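Long-range contacts in inositol monophosphatase (Zymomonas mobilis, PDB 4N81), which probably hydrolyses phosphate monoesters such as inositol monophosphate, with magnesium as cofactor: residues V84-D89 with F208-A212; A99-I105 with I117-H123. One frame throughout, in Å; residues are numbered along the deposited sequence.

Contact 1. Residues V84-D89 with F208-A212; sequences VLDPID and FYDFA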
# COMPACT_ATOMS: atom_id res chain seq x y z
N VAL A 84 -6.40 -13.52 -20.76
CA VAL A 84 -7.09 -12.49 -20.01
C VAL A 84 -6.01 -11.50 -19.59
O VAL A 84 -5.06 -11.90 -18.95
CB VAL A 84 -7.76 -13.10 -18.75
CG1 VAL A 84 -8.51 -12.03 -17.93
CG2 VAL A 84 -8.74 -14.20 -19.15
N LEU A 85 -6.14 -10.23 -20.00
CA LEU A 85 -5.13 -9.20 -19.70
C LEU A 85 -5.71 -8.09 -18.85
O LEU A 85 -6.82 -7.62 -19.11
CB LEU A 85 -4.64 -8.58 -21.01
CG LEU A 85 -4.26 -9.60 -22.09
CD1 LEU A 85 -3.85 -8.91 -23.37
CD2 LEU A 85 -3.15 -10.52 -21.61
N ASP A 86 -5.00 -7.68 -17.81
CA ASP A 86 -5.31 -6.45 -17.12
C ASP A 86 -4.00 -5.65 -17.00
O ASP A 86 -3.18 -5.95 -16.11
CB ASP A 86 -5.89 -6.72 -15.72
CG ASP A 86 -6.58 -5.47 -15.13
OD1 ASP A 86 -6.69 -4.47 -15.88
OD2 ASP A 86 -7.02 -5.49 -13.96
N PRO A 87 -3.76 -4.67 -17.90
CA PRO A 87 -2.43 -4.01 -17.85
C PRO A 87 -2.11 -3.38 -16.50
O PRO A 87 -0.97 -3.44 -16.04
CB PRO A 87 -2.60 -2.87 -18.88
CG PRO A 87 -3.58 -3.50 -19.94
CD PRO A 87 -4.56 -4.29 -19.10
N ILE A 88 -3.12 -2.80 -15.86
CA ILE A 88 -2.96 -2.16 -14.55
C ILE A 88 -4.12 -2.57 -13.64
O ILE A 88 -5.17 -1.95 -13.62
CB ILE A 88 -2.88 -0.61 -14.67
CG1 ILE A 88 -1.70 -0.21 -15.60
CG2 ILE A 88 -2.73 0.06 -13.28
CD1 ILE A 88 -1.69 1.28 -15.98
N ASP A 89 -3.91 -3.63 -12.87
CA ASP A 89 -4.86 -3.96 -11.83
C ASP A 89 -4.47 -3.12 -10.62
O ASP A 89 -3.31 -3.15 -10.21
CB ASP A 89 -4.79 -5.45 -11.49
CG ASP A 89 -5.81 -5.82 -10.44
OD1 ASP A 89 -5.40 -6.16 -9.30
OD2 ASP A 89 -7.02 -5.74 -10.76
N PHE A 208 -13.46 -10.65 -14.23
CA PHE A 208 -12.59 -11.81 -14.45
C PHE A 208 -11.13 -11.36 -14.71
O PHE A 208 -10.17 -12.05 -14.30
CB PHE A 208 -13.11 -12.66 -15.64
CG PHE A 208 -12.41 -14.01 -15.81
CD1 PHE A 208 -12.15 -14.82 -14.71
CD2 PHE A 208 -12.08 -14.47 -17.07
CE1 PHE A 208 -11.52 -16.08 -14.87
CE2 PHE A 208 -11.47 -15.75 -17.25
CZ PHE A 208 -11.19 -16.55 -16.15
N TYR A 209 -10.96 -10.19 -15.31
CA TYR A 209 -9.63 -9.62 -15.57
C TYR A 209 -8.89 -9.44 -14.25
O TYR A 209 -7.66 -9.44 -14.23
CB TYR A 209 -9.74 -8.16 -16.12
CG TYR A 209 -10.59 -7.99 -17.32
CD1 TYR A 209 -10.05 -8.20 -18.61
CD2 TYR A 209 -11.92 -7.62 -17.21
CE1 TYR A 209 -10.82 -8.04 -19.76
CE2 TYR A 209 -12.70 -7.47 -18.34
CZ TYR A 209 -12.16 -7.67 -19.62
OH TYR A 209 -12.96 -7.49 -20.75
N ASP A 210 -9.63 -9.21 -13.18
CA ASP A 210 -8.98 -8.94 -11.90
C ASP A 210 -8.55 -10.19 -11.11
O ASP A 210 -7.74 -10.04 -10.22
CB ASP A 210 -9.91 -8.16 -10.97
CG ASP A 210 -10.44 -6.83 -11.59
OD1 ASP A 210 -9.69 -6.15 -12.31
OD2 ASP A 210 -11.63 -6.52 -11.32
N PHE A 211 -9.08 -11.39 -11.41
CA PHE A 211 -8.73 -12.57 -10.60
C PHE A 211 -8.24 -13.81 -11.35
O PHE A 211 -7.65 -14.75 -10.74
CB PHE A 211 -9.87 -12.96 -9.60
CG PHE A 211 -11.18 -13.33 -10.26
CD1 PHE A 211 -11.40 -14.63 -10.71
CD2 PHE A 211 -12.19 -12.39 -10.41
CE1 PHE A 211 -12.63 -15.00 -11.29
CE2 PHE A 211 -13.40 -12.74 -11.00
CZ PHE A 211 -13.63 -14.04 -11.43
N ALA A 212 -8.45 -13.79 -12.68
CA ALA A 212 -8.05 -14.98 -13.44
C ALA A 212 -6.59 -15.33 -13.16
O ALA A 212 -6.28 -16.48 -12.88
CB ALA A 212 -8.24 -14.74 -14.98
O HOH W 1 -6.97 -8.13 -8.19
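Val84 is the bump on which the turn 208-212 settles. Its CG1, turned anti to the backbone N (chi1 -180°), enters the hollow formed by the backbone of Tyr209, the CB of Ala212 and the carbonyl of Phe208, with CG1 3.6 Å from Tyr209 CA and 4.0 Å from Ala212 CB. The other methyl, CG2, lies 3.7 Å from Phe208 CE2, the two side chains crossing at about a right angle. Ala212 CB rests over one face of the same Phe208 ring, toward its rim, so the alanine methyl is wedged between ring and valine. The Tyr209 ring lies by the next step of the strand, its CD1 3.3 Å from Leu85 O, and meets Phe68 edge-to-face. Asp86 and Asp89 belong to the DPIDGT signature of the inositol monophosphatase family, and Asp210 to the second family motif, usually WDxAA; all three are predicted ligands of a catalytic magnesium. Asp210 OD1 forms a near-equilateral triangle with Asp86 OD2 (3.2 Å) and Asp89 OD2 (3.1 Å), its carboxylate turned about 45° from each: acceptors converging as around a cation. Asp210 OD2 takes the N-H of Lys207, which steadies the group. Beside this cluster, water 1 donates to both Asp89 OD1 and Asp210 O, bridging the segments where no direct hydrogen bond does.

Contact 2. Residues A99-I105 with I117-H123; sequences ASFGTLI and IINQPIH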
# COMPACT_ATOMS: atom_id res chain seq x y z
N ALA A 99 2.91 1.95 -5.76
CA ALA A 99 3.43 0.83 -6.57
C ALA A 99 2.88 -0.51 -6.05
O ALA A 99 3.61 -1.51 -5.97
CB ALA A 99 4.96 0.83 -6.54
N SER A 100 1.62 -0.52 -5.67
CA SER A 100 0.96 -1.81 -5.39
C SER A 100 0.21 -2.37 -6.60
O SER A 100 -0.33 -3.47 -6.52
CB SER A 100 -0.05 -1.64 -4.24
OG SER A 100 -1.00 -0.61 -4.61
N PHE A 101 0.09 -1.59 -7.68
CA PHE A 101 -0.64 -2.06 -8.84
C PHE A 101 0.16 -3.15 -9.54
O PHE A 101 1.36 -3.24 -9.34
CB PHE A 101 -0.94 -0.93 -9.85
CG PHE A 101 0.28 -0.44 -10.55
CD1 PHE A 101 0.65 -0.97 -11.79
CD2 PHE A 101 1.06 0.56 -10.00
CE1 PHE A 101 1.79 -0.51 -12.43
CE2 PHE A 101 2.21 0.99 -10.62
CZ PHE A 101 2.57 0.46 -11.86
N GLY A 102 -0.51 -3.99 -10.36
CA GLY A 102 0.25 -4.98 -11.15
C GLY A 102 -0.39 -5.26 -12.50
O GLY A 102 -1.60 -5.09 -12.70
N THR A 103 0.43 -5.69 -13.45
CA THR A 103 -0.10 -6.20 -14.70
C THR A 103 -0.50 -7.65 -14.41
O THR A 103 0.29 -8.42 -13.87
CB THR A 103 0.99 -6.18 -15.77
OG1 THR A 103 1.35 -4.81 -16.03
CG2 THR A 103 0.50 -6.88 -17.09
N LEU A 104 -1.71 -8.04 -14.82
CA LEU A 104 -2.13 -9.43 -14.69
C LEU A 104 -2.25 -10.03 -16.07
O LEU A 104 -2.91 -9.44 -16.94
CB LEU A 104 -3.51 -9.50 -14.01
CG LEU A 104 -3.64 -8.80 -12.66
CD1 LEU A 104 -5.03 -9.03 -12.02
CD2 LEU A 104 -2.56 -9.38 -11.73
N ILE A 105 -1.65 -11.21 -16.26
CA ILE A 105 -1.82 -11.95 -17.52
C ILE A 105 -2.26 -13.38 -17.16
O ILE A 105 -1.63 -14.03 -16.32
CB ILE A 105 -0.48 -11.98 -18.26
CG1 ILE A 105 -0.07 -10.54 -18.68
CG2 ILE A 105 -0.51 -12.99 -19.48
CD1 ILE A 105 1.41 -10.33 -18.79
N ILE A 117 0.32 -14.52 -14.30
CA ILE A 117 1.45 -13.71 -13.86
C ILE A 117 0.88 -12.45 -13.22
O ILE A 117 -0.10 -11.85 -13.77
CB ILE A 117 2.39 -13.34 -15.07
CG1 ILE A 117 3.20 -14.57 -15.51
CG2 ILE A 117 3.38 -12.22 -14.67
CD1 ILE A 117 4.24 -14.29 -16.62
N ILE A 118 1.47 -12.07 -12.07
CA ILE A 118 1.33 -10.71 -11.54
C ILE A 118 2.68 -10.06 -11.71
O ILE A 118 3.68 -10.58 -11.22
CB ILE A 118 1.04 -10.68 -10.00
CG1 ILE A 118 -0.32 -11.35 -9.65
CG2 ILE A 118 1.03 -9.22 -9.51
CD1 ILE A 118 -0.37 -11.83 -8.12
N ASN A 119 2.73 -8.89 -12.35
CA ASN A 119 4.00 -8.20 -12.46
C ASN A 119 3.91 -6.78 -11.97
O ASN A 119 3.10 -6.01 -12.49
CB ASN A 119 4.48 -8.17 -13.92
CG ASN A 119 5.91 -7.61 -14.03
OD1 ASN A 119 6.84 -8.20 -13.51
ND2 ASN A 119 6.08 -6.46 -14.69
N GLN A 120 4.78 -6.43 -11.02
CA GLN A 120 4.82 -5.05 -10.52
C GLN A 120 6.00 -4.45 -11.25
O GLN A 120 7.16 -4.79 -10.95
CB GLN A 120 5.10 -5.10 -8.99
CG GLN A 120 4.43 -3.90 -8.24
CD GLN A 120 4.79 -2.56 -8.89
OE1 GLN A 120 5.97 -2.25 -9.06
NE2 GLN A 120 3.79 -1.79 -9.26
N PRO A 121 5.72 -3.55 -12.22
CA PRO A 121 6.81 -3.12 -13.11
C PRO A 121 7.70 -2.04 -12.52
O PRO A 121 8.74 -1.75 -13.11
CB PRO A 121 6.08 -2.60 -14.35
CG PRO A 121 4.70 -2.12 -13.79
CD PRO A 121 4.38 -3.15 -12.72
N ILE A 122 7.29 -1.43 -11.39
CA ILE A 122 8.14 -0.38 -10.82
C ILE A 122 9.23 -1.03 -9.97
O ILE A 122 10.42 -0.74 -10.13
CB ILE A 122 7.30 0.61 -9.94
CG1 ILE A 122 6.09 1.13 -10.76
CG2 ILE A 122 8.19 1.80 -9.42
CD1 ILE A 122 6.46 1.71 -12.16
N HIS A 123 8.83 -1.93 -9.09
CA HIS A 123 9.83 -2.64 -8.24
C HIS A 123 10.33 -3.96 -8.74
O HIS A 123 11.17 -4.60 -8.11
CB HIS A 123 9.37 -2.64 -6.79
CG HIS A 123 9.34 -1.24 -6.25
ND1 HIS A 123 8.24 -0.69 -5.62
CD2 HIS A 123 10.26 -0.24 -6.36
CE1 HIS A 123 8.50 0.57 -5.32
NE2 HIS A 123 9.71 0.88 -5.78
O HOH W 2 5.94 -2.63 -4.92
O HOH W 3 4.05 -5.27 -16.40
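Two torsions bring Phe101 and Gln120 together: CG of Phe101 lies between its backbone N and carbonyl carbon (chi1 71°), which swings the ring toward the 120-122 corner, and the Gln120 chain folds at chi2 (-52°), which carries its amide back across that ring. NE2 stands 3.4 Å above the centre of one Phe101 face, the amide plane 83° from the ring, and donates to Phe101 O at 2.8 Å, the oxygen lying close to the amide plane. At the other end of the amide, Gln120 OE1 accepts Ile122 N from above the carbonyl plane and His123 N nearly along the C=O axis. With an alanine in place of Gln120, Phe101 O and the N-H groups of Ile122 and His123 would probably lose these mates, and a gap would open over the ring.

Pro121 CG reaches Phe101 CE1 at 3.6 Å, and Ile122 CG1 reaches CZ of Phe101 at 3.7 Å. From there the segments run as an antiparallel beta hairpin: Thr103 pairs with Asn119 and Ile105 with Ile117 as hydrogen-bonded pairs, four N-H...O bonds in all, with Leu104 and Ile118 the non-hydrogen-bonded pair between them. Leu104 CD2 lies alongside Ile118 CG1 (3.6 Å). On the opposite face water 3 donates to Thr103 OG1, whose protein partner is Pro87, and accepts from Asn119 ND2; Asn119 OD1 takes Arg126. Water 2 joins Ala99 O to His123 ND1, and the His123 ring stacks on His123 of the second subunit. Beyond the regular strand pairing, then, NE2 of Gln120 joins the two segments while OE1 holds the 121-123 turn: one buried amide satisfies a backbone carbonyl and two backbone N-H groups.

The two contacts share one sheet, where strand 81-86 neighbours strand 102-109, and their centres lie 11 Å apart. Segment 99-105 is the bridge between them: Thr103 OG1 reaches Pro87 O at 2.7 Å and Gly102 O reaches Asp89 N at 2.7 Å, both probable hydrogen bonds, so the hairpin of contact 2 holds the corner that carries Asp86, Ile88 and Asp89, three of the predicted magnesium ligands. Packing adds to this, with Phe101 CB 3.3 Å from Asp89 O and Leu104 CD1 3.4 Å from Asp210 O. A sulfate, probably from the crystallisation liquor, lies about 3 Å from the side chain of Asp86, consistent with a phosphate-binding pocket there.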